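PDB 2XSU: catechol 1,2 dioxygenase from Acinetobacter radioresistens, which probably catalyses the iron(III)-dependent intradiol cleavage of catechol by dioxygen to cis,cis-muconate, the first step of this branch of the beta-ketoadipate pathway. Local coordinates for residues A14-M19 and D42-I47; E62-A67 and N71-L76; R105-P110 and D253-T258. The protein carries 1 engineered substitution. All coordinates share one frame; numbering follows the deposited sequence.

Contact 1. Residues A14-M19 and D42-I47; sequences ALVKQM and DLFQAI
The ring of Phe44 reaches out from one helix to meet Val16 and Met19 on the other, and its CD2, CE2 and CZ atoms make the closest contacts. CB leaves the backbone of helix 30-49 toward helix 9-20. A chi1 of -75° puts CG anti to the carbonyl carbon and carries the ring on toward helix 9-20. The two backbones stay well apart, with Val16 CA 8.9 Å from Phe44 CA. From CG the ring runs along CD2, where the first neighbour is CG2 of Val16, 3.8 Å from Phe44 CD2. The next atom outward, CE2, is shared: Val16 CG2 is again 3.8 Å from Phe44 CE2, approaching obliquely, while Met19 CE lies 3.9 Å from Phe44 CE2 at the edge of the ring, in its plane. At the tip, CZ still feels the same methyl, with Met19 CE 4.2 Å from Phe44 CZ.

Met19 gets its methyl there by a bend at the end of an otherwise stretched chain: chi3 is -63°, folding CE back toward the aromatic edge, and it is this carbon rather than SD that touches. No hydrogen bond crosses the contact; it is apolar and buried.

Next to Phe44 on helix 30-49, Leu43 touches bound phospholipid. Ile12 of helix 9-20 also packs on the ring of Phe44, and Tyr85 of the second subunit stacks on it. Met19 in turn meets Phe256 of the second subunit, so the paired helices 9-20 and 30-49 are built into the dimer interface.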
# COMPACT_ATOMS: atom_id res chain seq x y z
N ALA A 14 -11.54 20.29 7.57
CA ALA A 14 -11.97 20.34 8.96
C ALA A 14 -12.07 18.93 9.54
O ALA A 14 -11.59 18.69 10.65
CB ALA A 14 -13.30 21.10 9.10
N LEU A 15 -12.66 18.01 8.77
CA LEU A 15 -12.76 16.59 9.20
C LEU A 15 -11.39 15.92 9.39
O LEU A 15 -11.14 15.25 10.40
CB LEU A 15 -13.58 15.80 8.19
CG LEU A 15 -15.09 16.01 8.22
CD1 LEU A 15 -15.70 15.35 6.98
CD2 LEU A 15 -15.68 15.41 9.49
N VAL A 16 -10.50 16.12 8.42
CA VAL A 16 -9.14 15.55 8.52
C VAL A 16 -8.42 16.09 9.77
O VAL A 16 -7.75 15.31 10.48
CB VAL A 16 -8.33 15.81 7.23
CG1 VAL A 16 -6.86 15.39 7.42
CG2 VAL A 16 -8.89 14.99 6.09
N LYS A 17 -8.57 17.39 10.03
CA LYS A 17 -7.96 18.02 11.21
C LYS A 17 -8.54 17.44 12.50
O LYS A 17 -7.79 17.10 13.43
CB LYS A 17 -8.13 19.55 11.16
CG LYS A 17 -7.50 20.26 12.34
CD LYS A 17 -7.64 21.77 12.19
CE LYS A 17 -6.99 22.48 13.36
NZ LYS A 17 -7.89 22.46 14.54
N GLN A 18 -9.86 17.33 12.55
CA GLN A 18 -10.52 16.80 13.75
C GLN A 18 -10.04 15.40 14.09
O GLN A 18 -9.81 15.08 15.26
CB GLN A 18 -12.02 16.76 13.52
CG GLN A 18 -12.65 18.13 13.59
CD GLN A 18 -14.05 18.15 13.02
OE1 GLN A 18 -14.73 17.11 12.95
NE2 GLN A 18 -14.50 19.34 12.62
N MET A 19 -9.86 14.57 13.06
CA MET A 19 -9.49 13.17 13.25
C MET A 19 -7.99 12.94 13.48
O MET A 19 -7.60 12.05 14.27
CB MET A 19 -10.02 12.31 12.09
CG MET A 19 -11.56 12.34 11.99
SD MET A 19 -12.26 11.21 10.75
CE MET A 19 -11.55 11.91 9.26
N ASP A 42 -6.41 15.20 0.10
CA ASP A 42 -6.47 14.99 -1.34
C ASP A 42 -7.26 13.73 -1.69
O ASP A 42 -8.04 13.74 -2.64
CB ASP A 42 -5.07 14.91 -1.96
CG ASP A 42 -4.31 16.27 -1.99
OD1 ASP A 42 -4.88 17.35 -1.76
OD2 ASP A 42 -3.09 16.20 -2.24
N LEU A 43 -7.05 12.65 -0.93
CA LEU A 43 -7.78 11.39 -1.19
C LEU A 43 -9.27 11.62 -1.00
O LEU A 43 -10.06 11.21 -1.85
CB LEU A 43 -7.27 10.27 -0.29
CG LEU A 43 -8.06 8.96 -0.44
CD1 LEU A 43 -8.00 8.34 -1.85
CD2 LEU A 43 -7.51 7.98 0.57
N PHE A 44 -9.66 12.29 0.08
CA PHE A 44 -11.08 12.55 0.34
C PHE A 44 -11.70 13.39 -0.78
O PHE A 44 -12.82 13.13 -1.21
CB PHE A 44 -11.27 13.28 1.68
CG PHE A 44 -11.11 12.42 2.92
CD1 PHE A 44 -10.58 11.12 2.88
CD2 PHE A 44 -11.46 12.95 4.16
CE1 PHE A 44 -10.41 10.37 4.07
CE2 PHE A 44 -11.30 12.19 5.36
CZ PHE A 44 -10.77 10.91 5.30
N GLN A 45 -10.95 14.38 -1.28
CA GLN A 45 -11.46 15.22 -2.34
C GLN A 45 -11.59 14.45 -3.67
O GLN A 45 -12.55 14.67 -4.42
CB GLN A 45 -10.58 16.46 -2.50
CG GLN A 45 -11.20 17.41 -3.53
CD GLN A 45 -12.46 18.09 -3.05
OE1 GLN A 45 -13.54 17.89 -3.62
NE2 GLN A 45 -12.33 18.92 -2.02
N ALA A 46 -10.66 13.54 -3.95
CA ALA A 46 -10.79 12.68 -5.12
C ALA A 46 -12.02 11.75 -5.00
O ALA A 46 -12.72 11.51 -5.97
CB ALA A 46 -9.49 11.86 -5.35
N ILE A 47 -12.25 11.23 -3.79
CA ILE A 47 -13.43 10.40 -3.56
C ILE A 47 -14.71 11.20 -3.86
O ILE A 47 -15.62 10.69 -4.51
CB ILE A 47 -13.44 9.86 -2.11
CG1 ILE A 47 -12.41 8.73 -2.01
CG2 ILE A 47 -14.80 9.22 -1.74
CD1 ILE A 47 -11.98 8.34 -0.59

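Contact 2. Residues E62-A67 and N71-L76; sequences EYLTDA and NELGLL. With PIE (1,2-diacyl-sn-glycero-3-phosphoinositol), chain C.
The ring of Tyr63 has Leu76 at its edge and the bound phospholipid coming in at a slant. CD2 of Leu76 lies in the plane of the ring, 4.0 Å from Tyr63 CE2, while its other methyl, CD1, sits near the phenol oxygen. The ester carbonyl oxygen O32 of the lipid approaches obliquely, 3.5 Å from Tyr63 CD1. With CG anti to the backbone N (chi1 177°), the ring swings out from helix 54-69 to meet Leu76 coming from the opposite direction; its hydroxyl is engaged beyond, with the carbonyl of Thr208.

Deeper in the bend, Leu73 lays CD2 over Ala67, 3.6 Å from Ala67 CB, and the same methyl touches CD2 of Leu64. One branch of Leu73 thus meets both neighbours; the two leucine side chains cross at about a right angle.

Between the two helices the chain turns through a Schellman motif. Asn71 takes a positive phi of 53°, and the amide of Glu72 reaches back over the last turn to the carbonyl of Ala67: Glu72 N to Ala67 O is 2.9 Å, with a fairly straight N-H...O angle of 167°. Glu72 points its carboxylate away from this bond, where OE1 and OE2 meet the hydroxyl of Thr209 and the backbone N of Thr208 at the start of helix 208-215.

The other branch of Leu64 faces the lipid, its CD1 3.7 Å from C54 near the end of one acyl chain. The terminal carbon C46 of the other chain rests against the start of helix 73-80, 3.4 Å from Leu73 O and 3.8 Å from Leu76 CD2. Asp66, also on helix 54-69, forms a salt bridge with Arg308 of the second subunit.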
# COMPACT_ATOMS: atom_id res chain seq x y z
N GLU A 62 -7.29 -3.43 -1.08
CA GLU A 62 -6.98 -4.84 -1.27
C GLU A 62 -5.85 -5.03 -2.30
O GLU A 62 -4.93 -5.83 -2.10
CB GLU A 62 -8.24 -5.62 -1.64
CG GLU A 62 -9.19 -5.74 -0.42
CD GLU A 62 -10.66 -5.86 -0.77
OE1 GLU A 62 -11.00 -6.17 -1.94
OE2 GLU A 62 -11.50 -5.66 0.15
N TYR A 63 -5.93 -4.25 -3.38
CA TYR A 63 -4.85 -4.24 -4.39
C TYR A 63 -3.51 -3.83 -3.76
O TYR A 63 -2.50 -4.55 -3.96
CB TYR A 63 -5.19 -3.30 -5.55
CG TYR A 63 -4.04 -3.23 -6.54
CD1 TYR A 63 -3.86 -4.24 -7.48
CD2 TYR A 63 -3.13 -2.17 -6.51
CE1 TYR A 63 -2.77 -4.22 -8.38
CE2 TYR A 63 -2.04 -2.13 -7.38
CZ TYR A 63 -1.88 -3.17 -8.31
OH TYR A 63 -0.80 -3.11 -9.17
N LEU A 64 -3.50 -2.72 -3.01
CA LEU A 64 -2.26 -2.27 -2.36
C LEU A 64 -1.71 -3.29 -1.38
O LEU A 64 -0.50 -3.51 -1.33
CB LEU A 64 -2.40 -0.89 -1.71
CG LEU A 64 -2.62 0.23 -2.75
CD1 LEU A 64 -2.86 1.54 -2.05
CD2 LEU A 64 -1.42 0.37 -3.75
N THR A 65 -2.61 -3.94 -0.62
CA THR A 65 -2.21 -5.03 0.29
C THR A 65 -1.53 -6.18 -0.50
O THR A 65 -0.42 -6.63 -0.14
CB THR A 65 -3.44 -5.59 1.03
OG1 THR A 65 -3.97 -4.57 1.91
CG2 THR A 65 -3.06 -6.82 1.86
N ASP A 66 -2.17 -6.61 -1.59
CA ASP A 66 -1.63 -7.70 -2.43
C ASP A 66 -0.28 -7.33 -3.04
O ASP A 66 0.63 -8.17 -3.07
CB ASP A 66 -2.60 -8.06 -3.55
CG ASP A 66 -3.89 -8.70 -3.04
OD1 ASP A 66 -3.95 -9.05 -1.85
OD2 ASP A 66 -4.81 -8.83 -3.87
N ALA A 67 -0.18 -6.08 -3.50
CA ALA A 67 1.07 -5.57 -4.08
C ALA A 67 2.21 -5.60 -3.07
O ALA A 67 3.33 -6.01 -3.41
CB ALA A 67 0.87 -4.14 -4.66
N ASN A 71 5.76 -7.93 -2.81
CA ASN A 71 6.93 -7.05 -2.88
C ASN A 71 7.05 -6.35 -4.22
O ASN A 71 8.15 -6.28 -4.79
CB ASN A 71 8.21 -7.84 -2.57
CG ASN A 71 8.32 -8.21 -1.09
OD1 ASN A 71 8.24 -9.39 -0.73
ND2 ASN A 71 8.54 -7.20 -0.25
N GLU A 72 5.92 -5.82 -4.70
CA GLU A 72 5.86 -5.22 -6.04
C GLU A 72 5.60 -3.72 -6.07
O GLU A 72 5.40 -3.16 -7.16
CB GLU A 72 4.82 -5.93 -6.93
CG GLU A 72 5.29 -7.22 -7.57
CD GLU A 72 4.36 -7.77 -8.67
OE1 GLU A 72 4.05 -7.03 -9.62
OE2 GLU A 72 3.92 -8.95 -8.59
N LEU A 73 5.56 -3.06 -4.91
CA LEU A 73 5.28 -1.62 -4.89
C LEU A 73 6.41 -0.80 -5.53
O LEU A 73 6.15 0.27 -6.08
CB LEU A 73 4.88 -1.08 -3.50
CG LEU A 73 3.46 -1.49 -3.08
CD1 LEU A 73 3.19 -1.02 -1.63
CD2 LEU A 73 2.38 -0.93 -4.07
N GLY A 74 7.64 -1.30 -5.45
CA GLY A 74 8.78 -0.64 -6.14
C GLY A 74 8.64 -0.77 -7.66
O GLY A 74 8.89 0.18 -8.43
N LEU A 75 8.21 -1.94 -8.09
CA LEU A 75 7.93 -2.18 -9.49
C LEU A 75 6.79 -1.28 -9.99
O LEU A 75 6.86 -0.71 -11.09
CB LEU A 75 7.61 -3.66 -9.69
CG LEU A 75 7.73 -4.26 -11.05
CD1 LEU A 75 9.13 -4.00 -11.62
CD2 LEU A 75 7.48 -5.80 -10.91
N LEU A 76 5.73 -1.14 -9.18
CA LEU A 76 4.60 -0.30 -9.53
C LEU A 76 5.00 1.17 -9.60
O LEU A 76 4.51 1.90 -10.47
CB LEU A 76 3.48 -0.48 -8.49
CG LEU A 76 2.17 0.29 -8.84
CD1 LEU A 76 1.57 -0.24 -10.13
CD2 LEU A 76 1.21 0.10 -7.68
P PIE C . -6.96 -7.23 -10.40
O11 PIE C . -8.37 -7.60 -10.51
O12 PIE C . -6.72 -5.57 -10.50
O13 PIE C . -6.28 -7.84 -11.88
O14 PIE C . -6.09 -7.90 -9.44
C1 PIE C . -8.95 -6.41 -11.30
C2 PIE C . -9.47 -5.53 -10.14
C3 PIE C . -8.74 -4.19 -10.28
O31 PIE C . -8.43 -3.57 -9.02
O32 PIE C . -6.34 -2.89 -9.49
C31 PIE C . -7.49 -2.59 -9.17
C32 PIE C . -7.87 -1.13 -8.94
C33 PIE C . -7.06 -0.53 -7.80
C34 PIE C . -5.91 0.33 -8.33
C35 PIE C . -5.73 1.58 -7.46
C36 PIE C . -4.26 1.89 -7.23
C37 PIE C . -3.79 2.99 -8.18
C38 PIE C . -2.64 3.78 -7.57
C39 PIE C . -2.65 5.10 -8.04
C40 PIE C . -2.03 6.15 -7.36
C41 PIE C . -1.35 5.98 -6.16
C42 PIE C . 0.17 6.09 -6.37
O21 PIE C . -10.95 -5.38 -10.07
O22 PIE C . -11.52 -5.20 -12.27
C21 PIE C . -11.60 -4.76 -11.12
C22 PIE C . -12.54 -3.56 -10.89
C23 PIE C . -12.16 -2.56 -9.79
C24 PIE C . -13.22 -1.45 -9.68
C25 PIE C . -12.60 -0.06 -9.92
C26 PIE C . -11.72 0.34 -8.73
C27 PIE C . -11.19 1.76 -8.90
C28 PIE C . -9.95 1.99 -8.03
C29 PIE C . -10.33 2.60 -6.68
C47 PIE C . -9.10 3.06 -5.90
C48 PIE C . -9.53 3.64 -4.55
C49 PIE C . -8.47 4.58 -3.98
C50 PIE C . -8.29 4.40 -2.47
C51 PIE C . -7.09 3.49 -2.13
C1' PIE C . -5.10 -11.35 -8.58
C2' PIE C . -6.39 -11.82 -7.96
C3' PIE C . -7.55 -11.26 -8.80
C4' PIE C . -7.50 -9.79 -8.90
C5' PIE C . -6.16 -9.32 -9.47
C6' PIE C . -5.00 -9.83 -8.58
O1' PIE C . -3.99 -11.80 -7.78
O2' PIE C . -6.49 -13.23 -7.94
O3' PIE C . -8.81 -11.67 -8.23
O4' PIE C . -8.39 -8.81 -8.41
O6' PIE C . -3.75 -9.44 -9.17
C52 PIE C . -5.77 3.95 -2.77
C53 PIE C . -5.08 5.04 -1.94
C54 PIE C . -4.60 4.50 -0.59
C55 PIE C . -3.21 5.05 -0.24
C43 PIE C . 0.82 4.71 -6.58
C44 PIE C . 2.07 4.53 -5.73
C45 PIE C . 3.22 3.97 -6.57
C46 PIE C . 3.62 2.59 -6.07

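Contact 3. Residues R105-P110 and D253-T258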
# COMPACT_ATOMS: atom_id res chain seq x y z
N ARG A 105 21.49 11.00 -14.93
CA ARG A 105 20.86 10.03 -14.05
C ARG A 105 19.66 9.34 -14.68
O ARG A 105 19.01 9.91 -15.56
CB ARG A 105 20.42 10.70 -12.74
CG ARG A 105 19.34 11.77 -12.95
CD ARG A 105 18.59 12.17 -11.67
NE ARG A 105 19.43 12.60 -10.57
CZ ARG A 105 19.90 13.83 -10.34
NH1 ARG A 105 19.68 14.85 -11.17
NH2 ARG A 105 20.63 14.04 -9.25
N THR A 106 19.37 8.13 -14.23
CA THR A 106 18.05 7.55 -14.44
C THR A 106 17.66 6.62 -13.29
O THR A 106 18.36 6.61 -12.25
CB THR A 106 17.88 6.95 -15.86
OG1 THR A 106 16.48 6.81 -16.13
CG2 THR A 106 18.63 5.61 -16.03
N ILE A 107 16.56 5.90 -13.44
CA ILE A 107 15.98 5.20 -12.28
C ILE A 107 16.83 4.05 -11.78
O ILE A 107 17.53 3.37 -12.58
CB ILE A 107 14.55 4.74 -12.54
CG1 ILE A 107 14.52 3.56 -13.51
CG2 ILE A 107 13.71 5.94 -13.02
CD1 ILE A 107 13.07 2.95 -13.68
N GLU A 108 16.80 3.84 -10.47
CA GLU A 108 17.50 2.71 -9.85
C GLU A 108 16.81 1.37 -10.14
O GLU A 108 17.48 0.35 -10.29
CB GLU A 108 17.54 2.93 -8.33
CG GLU A 108 18.37 1.91 -7.54
CD GLU A 108 18.37 2.22 -6.04
OE1 GLU A 108 18.41 3.42 -5.67
OE2 GLU A 108 18.36 1.27 -5.23
N GLY A 109 15.47 1.36 -10.20
CA GLY A 109 14.71 0.11 -10.18
C GLY A 109 14.72 -0.47 -8.78
O GLY A 109 15.40 0.03 -7.88
N PRO A 110 13.98 -1.57 -8.59
CA PRO A 110 13.82 -2.14 -7.28
C PRO A 110 14.71 -3.33 -6.95
O PRO A 110 14.47 -3.99 -5.92
CB PRO A 110 12.35 -2.60 -7.31
CG PRO A 110 12.14 -3.06 -8.70
CD PRO A 110 13.01 -2.11 -9.56
N ASP A 253 9.91 1.92 -22.96
CA ASP A 253 10.16 1.33 -21.63
C ASP A 253 8.96 1.59 -20.72
O ASP A 253 8.57 2.75 -20.60
CB ASP A 253 11.41 2.02 -21.06
CG ASP A 253 11.84 1.51 -19.68
OD1 ASP A 253 11.31 0.51 -19.13
OD2 ASP A 253 12.78 2.13 -19.12
N PHE A 254 8.40 0.54 -20.11
CA PHE A 254 7.20 0.72 -19.24
C PHE A 254 7.54 1.53 -17.98
O PHE A 254 6.63 1.99 -17.28
CB PHE A 254 6.54 -0.64 -18.89
CG PHE A 254 6.92 -1.18 -17.54
CD1 PHE A 254 5.99 -1.19 -16.50
CD2 PHE A 254 8.21 -1.66 -17.28
CE1 PHE A 254 6.36 -1.68 -15.24
CE2 PHE A 254 8.59 -2.15 -16.01
CZ PHE A 254 7.65 -2.15 -15.00
N ALA A 255 8.84 1.68 -17.68
CA ALA A 255 9.29 2.52 -16.53
C ALA A 255 9.98 3.83 -16.96
O ALA A 255 10.47 4.58 -16.13
CB ALA A 255 10.14 1.69 -15.57
N PHE A 256 9.94 4.14 -18.26
CA PHE A 256 10.35 5.48 -18.75
C PHE A 256 11.78 5.93 -18.42
O PHE A 256 12.02 7.13 -18.19
CB PHE A 256 9.30 6.54 -18.28
CG PHE A 256 7.92 6.07 -18.47
CD1 PHE A 256 7.35 6.12 -19.75
CD2 PHE A 256 7.20 5.51 -17.41
CE1 PHE A 256 6.05 5.63 -19.97
CE2 PHE A 256 5.89 5.00 -17.63
CZ PHE A 256 5.34 5.06 -18.92
N ALA A 257 12.72 5.00 -18.42
CA ALA A 257 14.09 5.28 -17.96
C ALA A 257 15.06 5.67 -19.07
O ALA A 257 16.12 6.23 -18.77
CB ALA A 257 14.63 4.07 -17.20
N THR A 258 14.74 5.37 -20.33
CA THR A 258 15.68 5.63 -21.41
C THR A 258 15.88 7.14 -21.60
O THR A 258 14.91 7.93 -21.52
CB THR A 258 15.18 5.00 -22.73
OG1 THR A 258 14.89 3.63 -22.50
CG2 THR A 258 16.23 5.05 -23.85
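Thr106 and Ile107 press side by side against Ala257, one through a hydrogen bond, the other through methylene carbon. The hydroxyl of Thr106 donates to the carbonyl of Ala257 (Thr106 OG1 to Ala257 O, 2.7 Å), lying in the carbonyl plane on a lone pair with a C=O...OG1 angle of 116°. A chi1 of -162°, with OG1 trans to the backbone N, turns the hydroxyl toward that oxygen. Ile107 spreads along the two alanines: its CG1 is 3.7 Å from Ala257 CB, and its CD1 the same 3.7 Å from Ala255 CB.

Behind these sits Asp253, which shapes the second loop. Ala255 N is 3.1 Å from Asp253 OD1, an Asx turn, and Ala257 N is 3.0 Å from Asp253 OD2; both donors come from above the carboxylate plane. A type I turn from Asp253 to Phe256 completes the fold of the loop, and Arg222 forms a salt bridge to OD1.

Further out, Ala257 and Ile107 pack on Arg222 of strand 221-231, the strand that supplies the iron ligands His225 and His227. Ile107 also leans on Glu83 and Asp87 of helix 82-96, wedging this contact between the helical part and the sheet that carries those ligands.

In the fold
From the N terminus, contact 1 comes first, closing the connection between helices 9-20 and 30-49. Contact 2 follows, across a short turn that joins helices 54-69 and 73-80. Contact 3 closes a far longer excursion, over most of the strands of the iron-bearing sheet, bringing the linker after helix 82-96 against the loop before strand 263-269. The three run in series, none enclosing or crossing another. Contacts 2 and 3 touch directly, Leu75 CD1 packing 4.1 Å from Phe254 CZ, which joins the lipid-binding helices to the iron domain. Contacts 1 and 3 lie about 33 Å apart between centres within a chain, yet across the dimer they are neighbours.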